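457aa long hypothetical protein (Pyrococcus horikoshii, PDB 2CSU) is of unknown function but belongs to the succinyl-CoA ligase-like proteins, with a Rossmann-type CoA-binding domain followed by a flavodoxin-like domain and a ligase-CoA domain. Local coordinates at residues Cys129-Thr135 and Phe176-Ser181; Asn184-Phe190 and Leu208-Arg214. One frame throughout, in Å; residues are numbered along the deposited sequence.

Interaction 1: residues Cys129-Thr135 and Phe176-Ser181; sequences CVGIMNT and FSKFIS
Strands 131-134 and 178-181 run antiparallel, their axes 4.5 Å apart at 175°, with Met133 and Phe179 as a hydrogen-bonded pair between the non-hydrogen-bonded pairs Ile132-Ile180 and Asn134-Lys178. Met133 N gives its proton to Phe179 O at 2.8 Å, and Phe179 N returns a bond to Met133 O. Next along the ladder, Ser181 N donates to Gly131 O at 2.8 Å. The trans chi1 of Ser181 (174°) carries OG toward Val130 N, from which it accepts an almost straight bond at 2.9 Å. At the other end Thr135 N binds Ser177 O, while Thr135 OG1 lies near the carbonyls of both Phe176 and Ser177, and which of them takes its proton is not settled.

On one face Met133 (a selenomethionine) lies against Phe179 in a Met-aromatic contact. Its CG packs on Phe179 CB at 3.4 Å, and SE stands 4.8 Å from the ring centroid, 44° off the normal. The reverse face carries Ile132 CG2 against Ile180 CG2, and a water bridging Asn134 OD1 to Lys178 NZ; the ammonium also forms a salt bridge with Asp203, and Asn134 ND2 binds Phe6 O.

The pairing ties the CoA-binding part to the flavodoxin-like part in one mixed sheet: strand 131-134 is flanked beyond by antiparallel strand 139-142 and strand 175-181 by parallel strand 152-156, with helix 190-197 packed over Lys178 and Ile180.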
ATOM      1  N   CYS A 129       2.640  27.543   2.895  1.00 26.92           N
ATOM      2  CA  CYS A 129       1.684  26.448   2.778  1.00 26.62           C
ATOM      3  C   CYS A 129       1.534  26.017   1.318  1.00 26.14           C
ATOM      4  O   CYS A 129       1.952  26.700   0.392  1.00 25.87           O
ATOM      5  CB  CYS A 129       0.337  26.939   3.304  1.00 26.19           C
ATOM      6  SG  CYS A 129      -0.357  28.247   2.269  1.00 30.45           S
ATOM      7  N   VAL A 130       0.954  24.818   1.128  1.00 25.24           N
ATOM      8  CA  VAL A 130       0.714  24.357  -0.236  1.00 24.37           C
ATOM      9  C   VAL A 130      -0.642  24.834  -0.760  1.00 25.14           C
ATOM     10  O   VAL A 130      -0.934  24.789  -1.948  1.00 25.20           O
ATOM     11  CB  VAL A 130       0.776  22.829  -0.251  1.00 23.92           C
ATOM     12  CG1 VAL A 130       0.318  22.310  -1.612  1.00 23.94           C
ATOM     13  CG2 VAL A 130       2.197  22.366   0.006  1.00 21.40           C
ATOM     14  N   GLY A 131      -1.499  25.267   0.183  1.00 25.99           N
ATOM     15  CA  GLY A 131      -2.802  25.787  -0.215  1.00 25.50           C
ATOM     16  C   GLY A 131      -3.948  24.945   0.350  1.00 25.69           C
ATOM     17  O   GLY A 131      -3.778  24.147   1.263  1.00 25.90           O
ATOM     18  N   ILE A 132      -5.125  25.159  -0.241  1.00 24.94           N
ATOM     19  CA  ILE A 132      -6.370  24.486   0.140  1.00 25.11           C
ATOM     20  C   ILE A 132      -7.164  23.972  -1.082  1.00 24.50           C
ATOM     21  O   ILE A 132      -7.000  24.445  -2.200  1.00 23.75           O
ATOM     22  CB  ILE A 132      -7.243  25.473   0.927  1.00 24.88           C
ATOM     23  CG1 ILE A 132      -7.586  26.688   0.061  1.00 25.19           C
ATOM     24  CG2 ILE A 132      -6.484  25.978   2.170  1.00 24.94           C
ATOM     25  CD1 ILE A 132      -8.554  27.649   0.757  1.00 25.56           C
HETATM   26  N   MSE A 133      -8.016  22.948  -0.839  1.00 24.69           N
HETATM   27  CA  MSE A 133      -8.913  22.431  -1.878  1.00 25.00           C
HETATM   28  C   MSE A 133     -10.350  22.233  -1.383  1.00 25.33           C
HETATM   29  O   MSE A 133     -10.615  21.904  -0.235  1.00 25.15           O
HETATM   30  CB  MSE A 133      -8.416  21.068  -2.364  1.00 26.22           C
HETATM   31  CG  MSE A 133      -6.900  20.914  -2.435  1.00 28.13           C
HETATM   32 SE   MSE A 133      -6.464  19.367  -3.239  1.00 34.42          SE
HETATM   33  CE  MSE A 133      -4.680  19.472  -3.068  1.00 32.01           C
ATOM     34  N   ASN A 134     -11.294  22.469  -2.314  1.00 25.68           N
ATOM     35  CA  ASN A 134     -12.661  21.996  -2.125  1.00 25.81           C
ATOM     36  C   ASN A 134     -13.115  21.200  -3.346  1.00 27.08           C
ATOM     37  O   ASN A 134     -13.666  21.732  -4.302  1.00 27.81           O
ATOM     38  CB  ASN A 134     -13.575  23.202  -1.915  1.00 23.85           C
ATOM     39  CG  ASN A 134     -14.948  22.720  -1.509  1.00 23.06           C
ATOM     40  OD1 ASN A 134     -15.236  21.530  -1.493  1.00 22.68           O
ATOM     41  ND2 ASN A 134     -15.817  23.692  -1.167  1.00 23.43           N
ATOM     42  N   THR A 135     -12.820  19.889  -3.306  1.00 27.78           N
ATOM     43  CA  THR A 135     -13.091  19.044  -4.460  1.00 28.74           C
ATOM     44  C   THR A 135     -14.569  19.073  -4.849  1.00 29.76           C
ATOM     45  O   THR A 135     -14.933  18.878  -5.998  1.00 30.21           O
ATOM     46  CB  THR A 135     -12.653  17.615  -4.134  1.00 28.08           C
ATOM     47  OG1 THR A 135     -13.297  17.173  -2.943  1.00 29.35           O
ATOM     48  CG2 THR A 135     -11.139  17.559  -3.920  1.00 28.37           C
ATOM     49  N   PHE A 176     -10.676  13.330  -1.111  1.00 26.36           N
ATOM     50  CA  PHE A 176     -10.937  14.171   0.038  1.00 25.22           C
ATOM     51  C   PHE A 176     -12.012  15.163  -0.331  1.00 24.70           C
ATOM     52  O   PHE A 176     -12.149  15.533  -1.499  1.00 25.52           O
ATOM     53  CB  PHE A 176      -9.677  14.954   0.414  1.00 24.05           C
ATOM     54  CG  PHE A 176      -8.506  14.091   0.782  1.00 23.81           C
ATOM     55  CD1 PHE A 176      -8.542  13.290   1.918  1.00 23.49           C
ATOM     56  CD2 PHE A 176      -7.340  14.124   0.020  1.00 23.75           C
ATOM     57  CE1 PHE A 176      -7.423  12.534   2.291  1.00 23.64           C
ATOM     58  CE2 PHE A 176      -6.225  13.380   0.381  1.00 23.33           C
ATOM     59  CZ  PHE A 176      -6.265  12.584   1.520  1.00 22.84           C
ATOM     60  N   SER A 177     -12.775  15.589   0.662  1.00 24.20           N
ATOM     61  CA  SER A 177     -13.794  16.600   0.444  1.00 22.93           C
ATOM     62  C   SER A 177     -13.011  17.910   0.414  1.00 23.40           C
ATOM     63  O   SER A 177     -13.097  18.693  -0.538  1.00 23.07           O
ATOM     64  CB  SER A 177     -14.787  16.596   1.606  1.00 23.18           C
ATOM     65  OG  SER A 177     -14.120  16.375   2.843  1.00 23.45           O
ATOM     66  N   LYS A 178     -12.213  18.133   1.457  1.00 22.89           N
ATOM     67  CA  LYS A 178     -11.409  19.351   1.532  1.00 23.96           C
ATOM     68  C   LYS A 178      -9.981  19.028   1.937  1.00 23.76           C
ATOM     69  O   LYS A 178      -9.724  18.018   2.587  1.00 24.70           O
ATOM     70  CB  LYS A 178     -12.008  20.335   2.531  1.00 23.06           C
ATOM     71  CG  LYS A 178     -13.465  20.639   2.321  1.00 24.14           C
ATOM     72  CD  LYS A 178     -13.950  21.678   3.312  1.00 24.29           C
ATOM     73  CE  LYS A 178     -15.264  22.306   2.873  1.00 24.38           C
ATOM     74  NZ  LYS A 178     -16.445  21.411   3.043  1.00 22.66           N
ATOM     75  N   PHE A 179      -9.060  19.889   1.524  1.00 23.50           N
ATOM     76  CA  PHE A 179      -7.641  19.753   1.824  1.00 24.00           C
ATOM     77  C   PHE A 179      -7.051  21.081   2.290  1.00 24.19           C
ATOM     78  O   PHE A 179      -7.219  22.126   1.672  1.00 24.45           O
ATOM     79  CB  PHE A 179      -6.921  19.273   0.561  1.00 25.18           C
ATOM     80  CG  PHE A 179      -5.434  19.324   0.769  1.00 26.42           C
ATOM     81  CD1 PHE A 179      -4.782  18.241   1.347  1.00 27.90           C
ATOM     82  CD2 PHE A 179      -4.716  20.440   0.369  1.00 27.45           C
ATOM     83  CE1 PHE A 179      -3.405  18.277   1.519  1.00 27.47           C
ATOM     84  CE2 PHE A 179      -3.335  20.467   0.543  1.00 28.66           C
ATOM     85  CZ  PHE A 179      -2.674  19.387   1.117  1.00 28.48           C
ATOM     86  N   ILE A 180      -6.374  21.025   3.448  1.00 24.11           N
ATOM     87  CA  ILE A 180      -5.823  22.251   3.993  1.00 24.74           C
ATOM     88  C   ILE A 180      -4.377  22.083   4.449  1.00 23.95           C
ATOM     89  O   ILE A 180      -4.069  21.451   5.452  1.00 23.83           O
ATOM     90  CB  ILE A 180      -6.686  22.688   5.178  1.00 25.10           C
ATOM     91  CG1 ILE A 180      -8.120  22.938   4.714  1.00 25.90           C
ATOM     92  CG2 ILE A 180      -6.142  24.005   5.762  1.00 26.34           C
ATOM     93  CD1 ILE A 180      -9.038  21.753   5.015  1.00 25.56           C
ATOM     94  N   SER A 181      -3.470  22.640   3.633  1.00 24.28           N
ATOM     95  CA  SER A 181      -2.113  22.841   4.111  1.00 23.79           C
ATOM     96  C   SER A 181      -2.029  24.161   4.883  1.00 23.66           C
ATOM     97  O   SER A 181      -2.348  25.227   4.376  1.00 23.87           O
ATOM     98  CB  SER A 181      -1.184  22.877   2.898  1.00 24.99           C
ATOM     99  OG  SER A 181       0.132  23.203   3.336  1.00 27.25           O
TER
HETATM  100  O   HOH W   1     -16.256  19.536   0.501  1.00 33.15           O

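Interaction 2: residues Asn184-Phe190 and Leu208-Arg214; sequences NMADVDF and LYIEGVR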
ATOM      1  N   ASN A 184       3.042  27.278   8.135  1.00 26.12           N
ATOM      2  CA  ASN A 184       3.472  27.786   9.433  1.00 26.52           C
ATOM      3  C   ASN A 184       2.317  27.934  10.424  1.00 27.26           C
ATOM      4  O   ASN A 184       2.552  28.102  11.617  1.00 27.02           O
ATOM      5  CB  ASN A 184       4.189  29.135   9.269  1.00 25.60           C
ATOM      6  CG  ASN A 184       5.461  29.025   8.447  1.00 24.86           C
ATOM      7  OD1 ASN A 184       5.967  27.934   8.211  1.00 25.89           O
ATOM      8  ND2 ASN A 184       5.985  30.164   8.005  1.00 25.46           N
HETATM    9  N   MSE A 185       1.082  27.873   9.920  1.00 27.92           N
HETATM   10  CA  MSE A 185      -0.139  27.984  10.713  1.00 28.53           C
HETATM   11  C   MSE A 185      -0.087  29.179  11.667  1.00 28.58           C
HETATM   12  O   MSE A 185      -0.235  29.060  12.875  1.00 28.14           O
HETATM   13  CB  MSE A 185      -0.300  26.689  11.503  1.00 28.96           C
HETATM   14  CG  MSE A 185      -1.603  26.645  12.301  1.00 29.80           C
HETATM   15 SE   MSE A 185      -1.951  25.002  12.936  1.00 30.09          SE
HETATM   16  CE  MSE A 185      -1.252  25.235  14.577  1.00 30.47           C
ATOM     17  N   ALA A 186       0.166  30.364  11.082  1.00 28.72           N
ATOM     18  CA  ALA A 186       0.301  31.564  11.901  1.00 29.25           C
ATOM     19  C   ALA A 186      -1.046  32.037  12.455  1.00 29.82           C
ATOM     20  O   ALA A 186      -1.171  32.459  13.598  1.00 31.70           O
ATOM     21  CB  ALA A 186       0.918  32.663  11.033  1.00 29.70           C
ATOM     22  N   ASP A 187      -2.070  31.997  11.582  1.00 28.48           N
ATOM     23  CA  ASP A 187      -3.382  32.487  11.989  1.00 28.42           C
ATOM     24  C   ASP A 187      -4.375  31.340  12.208  1.00 28.51           C
ATOM     25  O   ASP A 187      -4.474  30.757  13.280  1.00 28.97           O
ATOM     26  CB  ASP A 187      -3.892  33.417  10.892  1.00 29.08           C
ATOM     27  CG  ASP A 187      -4.939  34.352  11.476  1.00 29.23           C
ATOM     28  OD1 ASP A 187      -5.168  34.275  12.683  1.00 28.60           O
ATOM     29  OD2 ASP A 187      -5.506  35.137  10.727  1.00 29.89           O
ATOM     30  N   VAL A 188      -5.164  31.058  11.153  1.00 27.27           N
ATOM     31  CA  VAL A 188      -6.105  29.950  11.230  1.00 27.28           C
ATOM     32  C   VAL A 188      -5.385  28.650  11.598  1.00 27.57           C
ATOM     33  O   VAL A 188      -4.368  28.289  11.023  1.00 28.54           O
ATOM     34  CB  VAL A 188      -6.775  29.808   9.863  1.00 26.46           C
ATOM     35  CG1 VAL A 188      -7.737  28.621   9.876  1.00 24.94           C
ATOM     36  CG2 VAL A 188      -7.540  31.075   9.517  1.00 24.84           C
ATOM     37  N   ASP A 189      -5.920  27.957  12.622  1.00 27.99           N
ATOM     38  CA  ASP A 189      -5.269  26.720  13.058  1.00 28.20           C
ATOM     39  C   ASP A 189      -6.217  25.520  13.023  1.00 28.24           C
ATOM     40  O   ASP A 189      -7.334  25.590  12.526  1.00 27.87           O
ATOM     41  CB  ASP A 189      -4.724  26.925  14.473  1.00 28.08           C
ATOM     42  CG  ASP A 189      -5.848  27.359  15.405  1.00 28.79           C
ATOM     43  OD1 ASP A 189      -6.998  27.037  15.110  1.00 28.22           O
ATOM     44  OD2 ASP A 189      -5.564  28.003  16.411  1.00 31.39           O
ATOM     45  N   PHE A 190      -5.707  24.411  13.556  1.00 27.18           N
ATOM     46  CA  PHE A 190      -6.469  23.170  13.621  1.00 28.24           C
ATOM     47  C   PHE A 190      -7.827  23.403  14.283  1.00 28.91           C
ATOM     48  O   PHE A 190      -8.875  23.034  13.731  1.00 29.28           O
ATOM     49  CB  PHE A 190      -5.728  22.108  14.446  1.00 28.22           C
ATOM     50  CG  PHE A 190      -4.511  21.546  13.777  1.00 29.38           C
ATOM     51  CD1 PHE A 190      -4.615  20.889  12.556  1.00 29.71           C
ATOM     52  CD2 PHE A 190      -3.262  21.648  14.385  1.00 29.85           C
ATOM     53  CE1 PHE A 190      -3.489  20.339  11.944  1.00 30.58           C
ATOM     54  CE2 PHE A 190      -2.134  21.107  13.788  1.00 30.18           C
ATOM     55  CZ  PHE A 190      -2.244  20.451  12.562  1.00 29.07           C
ATOM     56  N   LEU A 208      -5.993  14.352  10.379  1.00 24.34           N
ATOM     57  CA  LEU A 208      -5.000  15.362  10.721  1.00 24.46           C
ATOM     58  C   LEU A 208      -3.577  14.833  10.723  1.00 25.01           C
ATOM     59  O   LEU A 208      -3.326  13.735  11.204  1.00 25.13           O
ATOM     60  CB  LEU A 208      -5.279  15.941  12.120  1.00 24.80           C
ATOM     61  CG  LEU A 208      -6.577  16.676  12.489  1.00 24.74           C
ATOM     62  CD1 LEU A 208      -6.526  17.056  13.975  1.00 24.48           C
ATOM     63  CD2 LEU A 208      -6.742  17.930  11.642  1.00 23.95           C
ATOM     64  N   TYR A 209      -2.652  15.603  10.155  1.00 26.06           N
ATOM     65  CA  TYR A 209      -1.240  15.242  10.223  1.00 27.46           C
ATOM     66  C   TYR A 209      -0.673  16.352  11.090  1.00 28.76           C
ATOM     67  O   TYR A 209      -0.472  17.475  10.625  1.00 28.03           O
ATOM     68  CB  TYR A 209      -0.518  15.272   8.881  1.00 26.91           C
ATOM     69  CG  TYR A 209       0.978  15.050   9.091  1.00 27.14           C
ATOM     70  CD1 TYR A 209       1.468  13.791   9.433  1.00 28.16           C
ATOM     71  CD2 TYR A 209       1.884  16.109   9.018  1.00 27.54           C
ATOM     72  CE1 TYR A 209       2.817  13.576   9.700  1.00 28.92           C
ATOM     73  CE2 TYR A 209       3.252  15.912   9.287  1.00 28.94           C
ATOM     74  CZ  TYR A 209       3.706  14.634   9.627  1.00 29.65           C
ATOM     75  OH  TYR A 209       5.035  14.402   9.899  1.00 30.47           O
ATOM     76  N   ILE A 210      -0.422  16.034  12.353  1.00 30.27           N
ATOM     77  CA  ILE A 210       0.077  17.014  13.303  1.00 31.80           C
ATOM     78  C   ILE A 210       1.548  16.914  13.656  1.00 33.21           C
ATOM     79  O   ILE A 210       2.067  15.837  13.945  1.00 33.41           O
ATOM     80  CB  ILE A 210      -0.698  16.936  14.641  1.00 31.88           C
ATOM     81  CG1 ILE A 210      -2.199  17.106  14.396  1.00 31.53           C
ATOM     82  CG2 ILE A 210      -0.173  17.989  15.602  1.00 32.36           C
ATOM     83  CD1 ILE A 210      -3.056  16.611  15.531  1.00 30.26           C
ATOM     84  N   GLU A 211       2.210  18.062  13.628  1.00 34.48           N
ATOM     85  CA  GLU A 211       3.601  18.147  14.020  1.00 36.87           C
ATOM     86  C   GLU A 211       3.523  18.766  15.412  1.00 38.15           C
ATOM     87  O   GLU A 211       4.281  18.402  16.305  1.00 38.33           O
ATOM     88  CB  GLU A 211       4.379  19.031  13.047  1.00 36.81           C
ATOM     89  CG  GLU A 211       4.855  18.260  11.827  1.00 38.08           C
ATOM     90  CD  GLU A 211       5.552  19.128  10.807  1.00 37.82           C
ATOM     91  OE1 GLU A 211       5.940  20.263  11.149  1.00 38.95           O
ATOM     92  OE2 GLU A 211       5.725  18.662   9.661  1.00 38.14           O
ATOM     93  N   GLY A 212       2.561  19.670  15.594  1.00 39.91           N
ATOM     94  CA  GLY A 212       2.296  20.196  16.926  1.00 41.76           C
ATOM     95  C   GLY A 212       1.325  21.378  16.885  1.00 43.31           C
ATOM     96  O   GLY A 212       1.280  22.157  15.942  1.00 43.20           O
ATOM     97  N   VAL A 213       0.497  21.467  17.942  1.00 44.59           N
ATOM     98  CA  VAL A 213      -0.446  22.575  18.031  1.00 47.13           C
ATOM     99  C   VAL A 213       0.090  23.686  18.936  1.00 48.37           C
ATOM    100  O   VAL A 213       1.006  23.499  19.725  1.00 48.54           O
ATOM    101  CB  VAL A 213      -1.758  22.033  18.598  1.00 47.40           C
ATOM    102  CG1 VAL A 213      -2.159  20.760  17.856  1.00 47.54           C
ATOM    103  CG2 VAL A 213      -1.591  21.720  20.072  1.00 47.68           C
ATOM    104  N   ARG A 214      -0.488  24.890  18.769  1.00 49.75           N
ATOM    105  CA  ARG A 214      -0.056  26.009  19.596  1.00 50.91           C
ATOM    106  C   ARG A 214      -0.834  26.066  20.913  1.00 50.45           C
ATOM    107  O   ARG A 214      -0.276  26.061  22.003  1.00 50.97           O
ATOM    108  CB  ARG A 214      -0.270  27.302  18.807  1.00 52.81           C
ATOM    109  CG  ARG A 214       0.992  27.750  18.072  1.00 55.07           C
ATOM    110  CD  ARG A 214       0.675  28.336  16.692  1.00 56.84           C
ATOM    111  NE  ARG A 214       1.863  28.968  16.115  1.00 59.22           N
ATOM    112  CZ  ARG A 214       2.573  28.250  15.227  1.00 60.71           C
ATOM    113  NH1 ARG A 214       2.190  27.027  14.904  1.00 60.99           N
ATOM    114  NH2 ARG A 214       3.672  28.776  14.680  1.00 61.55           N
TER
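Apolar packing centres on the Phe190 ring, which projects from the start of helix 190-197 into the bend that follows strand 205-210. Ile210 lies over one face in a CH-pi contact, CG1 being 4.2 Å from the ring centroid and 28° off the normal. Leu208 CD2 meets CD1 of Phe190 at 3.8 Å, and Val213 CG1 approaches CD2 of the same ring at 3.7 Å, its side chain crossing the phenylalanine at about a right angle. The carbonyl oxygens of Tyr209 and Gly212 lie at the ring edge, near its plane.

These residues belong to the flavodoxin-like domain, where strand 175-181, helix 190-197 and strand 205-210 form a beta-alpha-beta crossover whose two strands flank strand 152-156. Asp189 caps the N-terminus of the helix, OD1 binding Glu192 N.

Close approaches also gather at exposed Arg214, whose pose may be influenced by a crystal neighbour. The guanidinium presents one face to Met185 O, which sits 3.6 Å above its plane, offset toward the rim, and NH2 comes within 3.3 Å of Asn184 O. Met185 (a selenomethionine), bent at its last torsion (chi3 96°), brings CE to 3.9 Å from Arg214 NH1. The amide of Asn184 turns elsewhere, ND2 binding Glu101 and Glu110.

In the fold
The two contacts follow one another along the chain: strand 175-181 ends interaction 1 at Ser181, and the loop of interaction 2 starts at Asn184. Their centres lie about 14 Å apart, and both reach the same mixed sheet. Interaction 1 joins strand 131-134, within the CoA-binding part, to strand 175-181; interaction 2 lies across strand 152-156 from it, on strand 205-210. Ile155 of that intervening strand touches Ile180 of interaction 1 as well as Phe190 and Leu208 of interaction 2, and the helix begun at Phe190 also links the two. Backbone hydrogen bonds join Asn184, Ala186 and Val188 to Pro127, Gly126 and Ile124, so this loop too touches the CoA-binding part.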